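Local coordinates for DUF4974 domain-containing protein (Parabacteroides distasonis, PDB 4M0N) that probably acts as a FecR-like anti-sigma factor, a membrane protein of which this chain is the C-terminal part, restraining its sigma factor, at residues K31-T34 and V40-L43; F70-M73 and P79-V82; S95-A100 and T153-G158; Y101-L106 and L174-N179. The protein carries 1 engineered substitution. All coordinates share one frame; numbering follows the deposited sequence.

Interaction 1 of 4, residues K31-T34 and V40-L43; sequences KQVT and VVHL
Val-33 and Val-41 face each other as a hydrogen-bonded pair of the antiparallel hairpin formed by strands 31-34 and 40-43 of the FecR domain. Two bonds join them, Val-33 N to Val-41 O and Val-41 N to Val-33 O, each 2.8 Å; a second such pair links Lys-31 and Leu-43. The tight side is the face of Val-33, Val-41 and Leu-43; Lys-31 starts there too, but its end leads away from strand 40-43. Here CG1 of Val-33 lies 3.9 Å from CB of Val-41, and Met-49 and Ile-23 pack onto the apolar side chains. The other face is looser and largely exposed. On it Gln-32 runs extended, CG anti to its backbone N (chi1 -175°), alongside His-42. Its CG sits over the centre of the imidazole, 3.9 Å from the ring centroid, a CH-pi contact, while the amide plane is turned 40° from the ring. An alanine in place of His-42 would probably leave CG of Gln-32 without the ring beneath it and its amide freer to swing. Backbone bonds thus join the strands, aliphatic packing fills the face of Val-33 and Val-41, and a polar chain resting on a ring finishes the other.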
loop_
_atom_site.group_PDB
_atom_site.type_symbol
_atom_site.label_atom_id
_atom_site.label_comp_id
_atom_site.label_asym_id
_atom_site.label_seq_id
_atom_site.Cartn_x
_atom_site.Cartn_y
_atom_site.Cartn_z
ATOM N N LYS A 31 -13.008 -0.645 0.109
ATOM C CA LYS A 31 -13.951 -1.706 0.415
ATOM C C LYS A 31 -13.465 -2.395 1.671
ATOM O O LYS A 31 -12.272 -2.355 2.037
ATOM C CB LYS A 31 -14.097 -2.720 -0.711
ATOM C CG LYS A 31 -14.693 -2.210 -2.027
ATOM C CD LYS A 31 -16.166 -1.882 -2.018
ATOM C CE LYS A 31 -16.598 -1.404 -3.404
ATOM N NZ LYS A 31 -16.310 -2.410 -4.492
ATOM N N GLN A 32 -14.415 -2.992 2.363
ATOM C CA GLN A 32 -14.104 -3.766 3.547
ATOM C C GLN A 32 -14.870 -5.031 3.370
ATOM O O GLN A 32 -16.054 -5.021 2.986
ATOM C CB GLN A 32 -14.469 -3.050 4.860
ATOM C CG GLN A 32 -14.020 -3.810 6.120
ATOM C CD GLN A 32 -14.523 -3.201 7.429
ATOM O OE1 GLN A 32 -14.448 -1.987 7.632
ATOM N NE2 GLN A 32 -15.033 -4.048 8.325
ATOM N N VAL A 33 -14.206 -6.137 3.626
ATOM C CA VAL A 33 -14.842 -7.426 3.510
ATOM C C VAL A 33 -14.437 -8.324 4.653
ATOM O O VAL A 33 -13.318 -8.267 5.159
ATOM C CB VAL A 33 -14.557 -8.097 2.154
ATOM C CG1 VAL A 33 -13.097 -8.455 2.034
ATOM C CG2 VAL A 33 -15.416 -9.340 1.953
ATOM N N THR A 34 -15.379 -9.139 5.088
ATOM C CA THR A 34 -15.078 -10.138 6.058
ATOM C C THR A 34 -15.001 -11.472 5.326
ATOM O O THR A 34 -15.949 -11.884 4.639
ATOM C CB THR A 34 -16.118 -10.166 7.169
ATOM O OG1 THR A 34 -16.194 -8.868 7.741
ATOM C CG2 THR A 34 -15.726 -11.131 8.227
ATOM N N VAL A 40 -10.899 -9.845 8.636
ATOM C CA VAL A 40 -11.397 -8.612 8.068
ATOM C C VAL A 40 -10.306 -8.069 7.164
ATOM O O VAL A 40 -9.131 -8.006 7.560
ATOM C CB VAL A 40 -11.689 -7.567 9.156
ATOM C CG1 VAL A 40 -12.101 -6.234 8.534
ATOM C CG2 VAL A 40 -12.814 -8.074 10.023
ATOM N N VAL A 41 -10.685 -7.726 5.951
ATOM C CA VAL A 41 -9.767 -7.139 5.021
ATOM C C VAL A 41 -10.305 -5.777 4.572
ATOM O O VAL A 41 -11.468 -5.678 4.131
ATOM C CB VAL A 41 -9.596 -8.003 3.743
ATOM C CG1 VAL A 41 -8.486 -7.429 2.884
ATOM C CG2 VAL A 41 -9.345 -9.493 4.100
ATOM N N HIS A 42 -9.489 -4.753 4.712
ATOM C CA HIS A 42 -9.782 -3.420 4.156
ATOM C C HIS A 42 -8.959 -3.271 2.892
ATOM O O HIS A 42 -7.729 -3.461 2.927
ATOM C CB HIS A 42 -9.336 -2.345 5.108
ATOM C CG HIS A 42 -10.176 -2.208 6.330
ATOM N ND1 HIS A 42 -10.098 -3.084 7.392
ATOM C CD2 HIS A 42 -11.053 -1.246 6.695
ATOM C CE1 HIS A 42 -10.929 -2.692 8.344
ATOM N NE2 HIS A 42 -11.510 -1.572 7.953
ATOM N N LEU A 43 -9.626 -2.932 1.777
ATOM C CA LEU A 43 -8.970 -2.822 0.482
ATOM C C LEU A 43 -8.919 -1.373 0.055
ATOM O O LEU A 43 -9.940 -0.690 0.054
ATOM C CB LEU A 43 -9.725 -3.628 -0.562
ATOM C CG LEU A 43 -9.733 -5.130 -0.353
ATOM C CD1 LEU A 43 -10.880 -5.555 0.543
ATOM C CD2 LEU A 43 -9.842 -5.770 -1.728
#

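Interaction 2 of 4, residues F70-M73 and P79-V82; sequences FNVM and PFIV
Val-82 sets a methyl on the face of the Phe-70 ring across the core between the two beta-sheets of the FecR domain, a sheet-on-sheet packing in which strand 70-72 belongs to one layer and strand 80-82 to the other. The two short strands run in nearly opposite directions, but their axes stay 9.8 Å apart, so side chains alone bridge the space. CG2 of Val-82 stands over the centre of the Phe-70 ring, 3.5 Å from its centroid and 12° off the normal, a close CH-pi contact; CG1 of the same valine reaches toward the CZ side of the ring. Two residues along, the roles are exchanged: the valine comes from strand 70-72 and the ring from strand 80-82. CG2 of Val-72 lies over one face of the Phe-80 ring, shifted toward its rim and 3.9 Å from the centroid. A chi1 of -170° swings the Phe-80 ring away from its own N, across the interlayer space and beside Phe-70. The two phenylalanine side chains cross at about a right angle, CD2 of Phe-70 lying 3.9 Å from CE1 of Phe-80.

Outside this first shell, Phe-96 of the adjoining strand meets the Phe-70 ring with its plane turned by about 15°, and also touches Val-72 and Val-82. Val-91 packs against Val-72 and Phe-80, while Leu-35 closes on Phe-80. All four bridging residues are buried. At the Val-72 end, the valine's other methyl, CG1, rests 3.6 Å from CB of Phe-80.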
loop_
_atom_site.group_PDB
_atom_site.type_symbol
_atom_site.label_atom_id
_atom_site.label_comp_id
_atom_site.label_asym_id
_atom_site.label_seq_id
_atom_site.Cartn_x
_atom_site.Cartn_y
_atom_site.Cartn_z
ATOM N N PHE A 70 -5.051 -6.495 6.470
ATOM C CA PHE A 70 -5.610 -7.735 6.953
ATOM C C PHE A 70 -5.588 -7.812 8.482
ATOM O O PHE A 70 -4.550 -7.574 9.097
ATOM C CB PHE A 70 -4.773 -8.890 6.419
ATOM C CG PHE A 70 -4.796 -9.006 4.939
ATOM C CD1 PHE A 70 -3.947 -8.234 4.175
ATOM C CD2 PHE A 70 -5.664 -9.888 4.318
ATOM C CE1 PHE A 70 -3.989 -8.318 2.803
ATOM C CE2 PHE A 70 -5.725 -9.982 2.954
ATOM C CZ PHE A 70 -4.882 -9.184 2.194
ATOM N N ASN A 71 -6.727 -8.128 9.085
ATOM C CA ASN A 71 -6.746 -8.465 10.496
ATOM C C ASN A 71 -7.151 -9.923 10.558
ATOM O O ASN A 71 -8.337 -10.253 10.519
ATOM C CB ASN A 71 -7.708 -7.571 11.255
ATOM C CG ASN A 71 -7.655 -7.796 12.752
ATOM O OD1 ASN A 71 -7.140 -8.781 13.215
ATOM N ND2 ASN A 71 -8.232 -6.883 13.504
ATOM N N VAL A 72 -6.139 -10.792 10.600
ATOM C CA VAL A 72 -6.342 -12.218 10.478
ATOM C C VAL A 72 -6.720 -12.905 11.776
ATOM O O VAL A 72 -5.992 -12.846 12.745
ATOM C CB VAL A 72 -5.104 -12.921 9.866
ATOM C CG1 VAL A 72 -5.317 -14.441 9.831
ATOM C CG2 VAL A 72 -4.860 -12.389 8.469
ATOM N N MET A 73 -7.880 -13.564 11.740
ATOM C CA MET A 73 -8.351 -14.415 12.816
ATOM C C MET A 73 -7.380 -15.558 13.105
ATOM O O MET A 73 -6.980 -16.283 12.209
ATOM C CB MET A 73 -9.719 -14.964 12.427
ATOM C CG MET A 73 -10.869 -14.023 12.743
ATOM S SD MET A 73 -11.307 -13.989 14.508
ATOM C CE MET A 73 -11.050 -15.673 14.971
ATOM N N PRO A 79 -2.515 -21.798 8.602
ATOM C CA PRO A 79 -1.895 -20.523 8.282
ATOM C C PRO A 79 -2.703 -19.770 7.241
ATOM O O PRO A 79 -3.388 -20.389 6.399
ATOM C CB PRO A 79 -0.548 -20.923 7.692
ATOM C CG PRO A 79 -0.267 -22.281 8.248
ATOM C CD PRO A 79 -1.611 -22.937 8.362
ATOM N N PHE A 80 -2.628 -18.449 7.314
ATOM C CA PHE A 80 -3.275 -17.567 6.355
ATOM C C PHE A 80 -2.170 -17.030 5.459
ATOM O O PHE A 80 -1.170 -16.565 5.976
ATOM C CB PHE A 80 -3.917 -16.404 7.115
ATOM C CG PHE A 80 -4.803 -15.548 6.276
ATOM C CD1 PHE A 80 -4.272 -14.543 5.456
ATOM C CD2 PHE A 80 -6.184 -15.713 6.327
ATOM C CE1 PHE A 80 -5.117 -13.755 4.688
ATOM C CE2 PHE A 80 -7.023 -14.933 5.547
ATOM C CZ PHE A 80 -6.492 -13.945 4.732
ATOM N N ILE A 81 -2.365 -17.100 4.149
ATOM C CA ILE A 81 -1.360 -16.607 3.208
ATOM C C ILE A 81 -1.943 -15.554 2.291
ATOM O O ILE A 81 -2.950 -15.786 1.581
ATOM C CB ILE A 81 -0.757 -17.744 2.381
ATOM C CG1 ILE A 81 -0.033 -18.732 3.289
ATOM C CG2 ILE A 81 0.174 -17.151 1.319
ATOM C CD1 ILE A 81 0.600 -19.901 2.561
ATOM N N VAL A 82 -1.320 -14.383 2.298
ATOM C CA VAL A 82 -1.642 -13.382 1.288
ATOM C C VAL A 82 -0.584 -13.543 0.195
ATOM O O VAL A 82 0.596 -13.288 0.420
ATOM C CB VAL A 82 -1.604 -11.958 1.839
ATOM C CG1 VAL A 82 -1.828 -10.961 0.684
ATOM C CG2 VAL A 82 -2.626 -11.776 2.951
#

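Interaction 3 of 4, residues S95-A100 and T153-G158; sequences SFNVKA and TAWLQG
A chi1 of -159° carries the amide of Asn-97 out from strand 95-100 of the antiparallel sheet, on the far side of CB from its own N, while a chi1 of 72° puts CG of Trp-155 between its backbone N and carbonyl carbon and turns the indole back toward that strand. Trp-155 belongs to a short 3-10 segment in the connection between helix 149-152 and strand 159-166, and its bond to Asn-97 ties that connection to strand 94-100. The indole NE1 donates to OD1 of Asn-97 over 3.0 Å with an N-H...O angle of 160°. The oxygen lies practically in the indole plane, although the donor is tilted from the plane of the amide carbonyl; the two flat groups are turned well away from parallel. This bond gives the buried indole N-H a partner, and the other end of the amide, ND2, is held by Glu-67 OE2, so both ends of Asn-97 are fixed and its rotation is defined. His-30 meets the indole edge-to-face from outside the contact. OG1 of Thr-153 turns back to the carbonyl of Ala-149 in the preceding helix, leaving its methyl to face the asparagine: Thr-153 CG2 packs 3.8 Å from CB of Asn-97.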
loop_
_atom_site.group_PDB
_atom_site.type_symbol
_atom_site.label_atom_id
_atom_site.label_comp_id
_atom_site.label_asym_id
_atom_site.label_seq_id
_atom_site.Cartn_x
_atom_site.Cartn_y
_atom_site.Cartn_z
ATOM N N SER A 95 -2.238 -8.710 12.401
ATOM C CA SER A 95 -2.826 -7.684 11.541
ATOM C C SER A 95 -1.695 -6.935 10.896
ATOM O O SER A 95 -0.700 -6.586 11.527
ATOM C CB SER A 95 -3.818 -6.761 12.256
ATOM O OG SER A 95 -3.222 -5.884 13.219
ATOM N N PHE A 96 -1.848 -6.710 9.609
ATOM C CA PHE A 96 -0.743 -6.187 8.814
ATOM C C PHE A 96 -1.235 -5.609 7.510
ATOM O O PHE A 96 -2.296 -6.011 6.991
ATOM C CB PHE A 96 0.270 -7.285 8.528
ATOM C CG PHE A 96 -0.339 -8.490 7.858
ATOM C CD1 PHE A 96 -1.000 -9.460 8.601
ATOM C CD2 PHE A 96 -0.266 -8.641 6.491
ATOM C CE1 PHE A 96 -1.604 -10.542 7.974
ATOM C CE2 PHE A 96 -0.897 -9.719 5.851
ATOM C CZ PHE A 96 -1.542 -10.683 6.610
ATOM N N ASN A 97 -0.449 -4.653 7.010
ATOM C CA ASN A 97 -0.666 -4.030 5.711
ATOM C C ASN A 97 0.238 -4.602 4.649
ATOM O O ASN A 97 1.416 -4.813 4.865
ATOM C CB ASN A 97 -0.342 -2.528 5.815
ATOM C CG ASN A 97 -0.985 -1.708 4.731
ATOM O OD1 ASN A 97 -2.202 -1.440 4.771
ATOM N ND2 ASN A 97 -0.164 -1.213 3.800
ATOM N N VAL A 98 -0.333 -4.834 3.466
ATOM C CA VAL A 98 0.432 -5.261 2.305
ATOM C C VAL A 98 0.134 -4.260 1.209
ATOM O O VAL A 98 -1.007 -4.109 0.778
ATOM C CB VAL A 98 0.005 -6.653 1.822
ATOM C CG1 VAL A 98 0.838 -7.060 0.657
ATOM C CG2 VAL A 98 0.115 -7.683 2.947
ATOM N N LYS A 99 1.174 -3.555 0.811
ATOM C CA LYS A 99 1.051 -2.557 -0.260
ATOM C C LYS A 99 1.847 -3.082 -1.417
ATOM O O LYS A 99 3.096 -3.090 -1.388
ATOM C CB LYS A 99 1.552 -1.202 0.186
ATOM C CG LYS A 99 1.298 -0.151 -0.874
ATOM C CD LYS A 99 1.756 1.193 -0.416
ATOM C CE LYS A 99 1.480 2.204 -1.520
ATOM N NZ LYS A 99 1.724 3.540 -0.933
ATOM N N ALA A 100 1.156 -3.515 -2.474
ATOM C CA ALA A 100 1.786 -4.255 -3.588
ATOM C C ALA A 100 1.081 -3.952 -4.896
ATOM O O ALA A 100 0.606 -4.821 -5.575
ATOM C CB ALA A 100 1.794 -5.760 -3.305
ATOM N N THR A 153 -1.026 2.683 7.932
ATOM C CA THR A 153 -2.405 2.280 7.708
ATOM C C THR A 153 -3.378 3.438 7.943
ATOM O O THR A 153 -4.527 3.208 8.187
ATOM C CB THR A 153 -2.806 1.068 8.587
ATOM O OG1 THR A 153 -2.675 1.363 9.992
ATOM C CG2 THR A 153 -1.928 -0.124 8.226
ATOM N N ALA A 154 -2.875 4.667 7.851
ATOM C CA ALA A 154 -3.722 5.848 8.027
ATOM C C ALA A 154 -4.745 5.925 6.908
ATOM O O ALA A 154 -5.818 6.524 7.067
ATOM C CB ALA A 154 -2.876 7.098 8.030
ATOM N N TRP A 155 -4.383 5.353 5.772
ATOM C CA TRP A 155 -5.292 5.286 4.642
ATOM C C TRP A 155 -6.670 4.737 5.008
ATOM O O TRP A 155 -7.661 5.148 4.437
ATOM C CB TRP A 155 -4.668 4.549 3.458
ATOM C CG TRP A 155 -4.513 3.045 3.592
ATOM C CD1 TRP A 155 -3.382 2.375 3.953
ATOM C CD2 TRP A 155 -5.513 2.044 3.336
ATOM N NE1 TRP A 155 -3.618 1.018 3.959
ATOM C CE2 TRP A 155 -4.920 0.788 3.584
ATOM C CE3 TRP A 155 -6.850 2.088 2.932
ATOM C CZ2 TRP A 155 -5.610 -0.405 3.386
ATOM C CZ3 TRP A 155 -7.535 0.900 2.769
ATOM C CH2 TRP A 155 -6.916 -0.324 3.006
ATOM N N LEU A 156 -6.732 3.828 5.980
ATOM C CA LEU A 156 -7.989 3.275 6.449
ATOM C C LEU A 156 -8.979 4.379 6.849
ATOM O O LEU A 156 -10.171 4.227 6.608
ATOM C CB LEU A 156 -7.743 2.370 7.670
ATOM C CG LEU A 156 -6.821 1.161 7.425
ATOM C CD1 LEU A 156 -6.444 0.463 8.727
ATOM C CD2 LEU A 156 -7.475 0.192 6.496
ATOM N N GLN A 157 -8.453 5.472 7.414
ATOM C CA GLN A 157 -9.267 6.596 7.930
ATOM C C GLN A 157 -9.152 7.828 7.034
ATOM O O GLN A 157 -9.538 8.925 7.451
ATOM C CB GLN A 157 -8.827 6.973 9.359
ATOM C CG GLN A 157 -9.004 5.873 10.398
ATOM C CD GLN A 157 -7.833 4.901 10.470
ATOM O OE1 GLN A 157 -6.682 5.268 10.228
ATOM N NE2 GLN A 157 -8.127 3.649 10.805
ATOM N N GLY A 158 -8.628 7.645 5.818
ATOM C CA GLY A 158 -8.448 8.723 4.859
ATOM C C GLY A 158 -7.187 9.547 5.044
ATOM O O GLY A 158 -7.076 10.649 4.519
#

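Interaction 4 of 4, residues Y101-L106 and L174-N179; sequences YQEDEL and LERMYN
A salt-bridge network joins the type I beta turn 101-104, between two strands of the FecR sheet, to helix 167-178 of the FecR C-terminal region, with Arg-176 at its centre. The guanidinium lies flat on the Tyr-101 ring, planes 4° apart and CZ 3.5 Å from the ring centroid, which makes this a stacked cation-pi pair. CD of Arg-176 also rests on that ring face as a CH-pi contact. The bend of the arginine chain at chi3 (-69°) lets CD and the guanidinium follow the ring together.

At its far end the guanidinium grips Asp-104 end-on with two nitrogens. NH1 bonds OD1 over 2.8 Å, nearly straight at 172°, and NH2 bonds OD2 on its syn lone pair at 2.9 Å. NH1 has a second acceptor, OE2 of Glu-103, at 3.0 Å, which it meets from above the carboxylate plane. Asp-173 adds another salt bridge to NH2, and His-172 ND1 bonds Asp-104 OD1. The surrounding carboxylates probably offset the cost of burying the positive charge. A methionine in place of Arg-176 would probably leave the carboxylates of Glu-103 and Asp-104 without their shared positive partner, strip the Tyr-101 ring of its flat cationic neighbour and loosen the turn from the helix.

The side chain of Glu-103 comes within about 4 Å of a bound magnesium ion, and Tyr-101 OH bonds the carbonyl of Ala-45, next to the magnesium-binding Gly-46. On the remaining N-H, a water accepts from Arg-176 NE at 2.9 Å and is weakly bonded to Tyr-101 OH.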
loop_
_atom_site.group_PDB
_atom_site.type_symbol
_atom_site.label_atom_id
_atom_site.label_comp_id
_atom_site.label_asym_id
_atom_site.label_seq_id
_atom_site.Cartn_x
_atom_site.Cartn_y
_atom_site.Cartn_z
ATOM N N TYR A 101 0.990 -2.681 -5.210
ATOM C CA TYR A 101 0.393 -2.245 -6.469
ATOM C C TYR A 101 1.362 -2.627 -7.592
ATOM O O TYR A 101 2.570 -2.302 -7.570
ATOM C CB TYR A 101 0.158 -0.732 -6.490
ATOM C CG TYR A 101 -0.962 -0.271 -5.617
ATOM C CD1 TYR A 101 -2.283 -0.330 -6.046
ATOM C CD2 TYR A 101 -0.711 0.223 -4.350
ATOM C CE1 TYR A 101 -3.327 0.100 -5.247
ATOM C CE2 TYR A 101 -1.739 0.669 -3.566
ATOM C CZ TYR A 101 -3.035 0.592 -3.996
ATOM O OH TYR A 101 -4.034 1.054 -3.190
ATOM N N GLN A 102 0.812 -3.287 -8.600
ATOM C CA GLN A 102 1.642 -3.745 -9.713
ATOM C C GLN A 102 2.282 -2.606 -10.496
ATOM O O GLN A 102 3.402 -2.780 -11.035
ATOM C CB GLN A 102 0.866 -4.739 -10.601
ATOM C CG GLN A 102 -0.263 -4.157 -11.419
ATOM C CD GLN A 102 -1.119 -5.207 -12.163
ATOM O OE1 GLN A 102 -0.896 -6.435 -12.116
ATOM N NE2 GLN A 102 -2.102 -4.709 -12.857
ATOM N N GLU A 103 1.639 -1.435 -10.507
ATOM C CA GLU A 103 2.207 -0.223 -11.128
ATOM C C GLU A 103 3.282 0.561 -10.347
ATOM O O GLU A 103 3.837 1.545 -10.867
ATOM C CB GLU A 103 1.080 0.748 -11.516
ATOM C CG GLU A 103 0.309 1.380 -10.371
ATOM C CD GLU A 103 -0.968 0.659 -10.005
ATOM O OE1 GLU A 103 -0.992 -0.613 -10.265
ATOM O OE2 GLU A 103 -1.930 1.377 -9.485
ATOM N N ASP A 104 3.584 0.163 -9.114
ATOM C CA ASP A 104 4.467 0.943 -8.250
ATOM C C ASP A 104 5.871 0.338 -8.259
ATOM O O ASP A 104 6.045 -0.855 -8.483
ATOM C CB ASP A 104 3.988 0.944 -6.798
ATOM C CG ASP A 104 2.752 1.817 -6.554
ATOM O OD1 ASP A 104 2.175 2.353 -7.538
ATOM O OD2 ASP A 104 2.368 1.955 -5.344
ATOM N N GLU A 105 6.841 1.174 -7.964
ATOM C CA GLU A 105 8.225 0.734 -7.865
ATOM C C GLU A 105 8.468 -0.027 -6.561
ATOM O O GLU A 105 9.377 -0.846 -6.504
ATOM C CB GLU A 105 9.217 1.904 -8.026
ATOM C CG GLU A 105 9.238 2.952 -6.925
ATOM C CD GLU A 105 10.446 3.876 -7.004
ATOM O OE1 GLU A 105 10.766 4.358 -8.113
ATOM O OE2 GLU A 105 11.075 4.125 -5.949
ATOM N N LEU A 106 7.666 0.227 -5.526
ATOM C CA LEU A 106 7.882 -0.421 -4.247
ATOM C C LEU A 106 6.718 -1.276 -3.810
ATOM O O LEU A 106 5.561 -0.974 -4.131
ATOM C CB LEU A 106 8.142 0.605 -3.154
ATOM C CG LEU A 106 9.234 1.645 -3.371
ATOM C CD1 LEU A 106 9.215 2.701 -2.269
ATOM C CD2 LEU A 106 10.567 0.935 -3.411
ATOM N N LEU A 174 -1.626 9.491 -4.635
ATOM C CA LEU A 174 -2.591 10.571 -4.838
ATOM C C LEU A 174 -3.563 10.266 -5.964
ATOM O O LEU A 174 -4.795 10.439 -5.808
ATOM C CB LEU A 174 -1.888 11.903 -5.094
ATOM C CG LEU A 174 -0.958 12.440 -3.991
ATOM C CD1 LEU A 174 -0.413 13.800 -4.410
ATOM C CD2 LEU A 174 -1.615 12.524 -2.631
ATOM N N GLU A 175 -3.040 9.786 -7.084
ATOM C CA GLU A 175 -3.911 9.421 -8.193
ATOM C C GLU A 175 -4.967 8.408 -7.786
ATOM O O GLU A 175 -6.154 8.527 -8.127
ATOM C CB GLU A 175 -3.120 8.834 -9.364
ATOM C CG GLU A 175 -2.199 9.788 -10.070
ATOM C CD GLU A 175 -1.571 9.131 -11.279
ATOM O OE1 GLU A 175 -0.756 8.203 -11.081
ATOM O OE2 GLU A 175 -1.899 9.555 -12.398
ATOM N N ARG A 176 -4.548 7.405 -7.026
ATOM C CA ARG A 176 -5.464 6.379 -6.583
ATOM C C ARG A 176 -6.480 6.848 -5.530
ATOM O O ARG A 176 -7.653 6.478 -5.575
ATOM C CB ARG A 176 -4.663 5.203 -6.033
ATOM C CG ARG A 176 -3.962 4.447 -7.129
ATOM C CD ARG A 176 -3.374 3.143 -6.597
ATOM N NE ARG A 176 -2.258 3.396 -5.703
ATOM C CZ ARG A 176 -0.968 3.229 -6.003
ATOM N NH1 ARG A 176 -0.591 2.807 -7.187
ATOM N NH2 ARG A 176 -0.037 3.520 -5.096
ATOM N N MET A 177 -6.013 7.661 -4.593
ATOM C CA MET A 177 -6.886 8.188 -3.541
ATOM C C MET A 177 -7.947 9.106 -4.078
ATOM O O MET A 177 -9.104 8.990 -3.674
ATOM C CB MET A 177 -6.095 8.970 -2.490
ATOM C CG MET A 177 -6.985 9.639 -1.434
ATOM S SD MET A 177 -6.051 10.144 0.031
ATOM C CE MET A 177 -5.675 8.593 0.877
ATOM N N TYR A 178 -7.531 10.059 -4.921
ATOM C CA TYR A 178 -8.387 11.129 -5.374
ATOM C C TYR A 178 -9.026 10.891 -6.734
ATOM O O TYR A 178 -9.828 11.708 -7.195
ATOM C CB TYR A 178 -7.609 12.446 -5.348
ATOM C CG TYR A 178 -7.189 12.828 -3.942
ATOM C CD1 TYR A 178 -8.089 13.374 -3.038
ATOM C CD2 TYR A 178 -5.895 12.601 -3.504
ATOM C CE1 TYR A 178 -7.702 13.706 -1.746
ATOM C CE2 TYR A 178 -5.500 12.937 -2.223
ATOM C CZ TYR A 178 -6.405 13.510 -1.342
ATOM O OH TYR A 178 -6.014 13.848 -0.052
ATOM N N ASN A 179 -8.712 9.749 -7.353
ATOM C CA ASN A 179 -9.184 9.424 -8.690
ATOM C C ASN A 179 -8.954 10.563 -9.680
ATOM O O ASN A 179 -9.890 11.069 -10.350
ATOM C CB ASN A 179 -10.637 8.992 -8.665
ATOM C CG ASN A 179 -11.083 8.435 -9.986
ATOM O OD1 ASN A 179 -10.269 7.917 -10.754
ATOM N ND2 ASN A 179 -12.362 8.554 -10.271
HETATM O O HOH W 1 -2.893 3.824 -2.931
#

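From the N terminus, interaction 1 closes a short hairpin at one edge of the antiparallel sheet, and interaction 2 then closes a second short loop, crossing from that sheet to the mixed one. Strands 40-43 and 67-72 are neighbours, so Val-41 touches Phe-70 and the two contacts share a core. Strand 94-100 continues the sheet beside 67-72, and from it interaction 3 spans 53 residues to the 3-10 segment, whose Trp-155 also packs on His-42. Interaction 4 opens before interaction 3 has closed, so the two cross along the chain; it ties the FecR sheet to helix 167-178, and Lys-99 lies beside Asp-104 and Arg-176 where they meet.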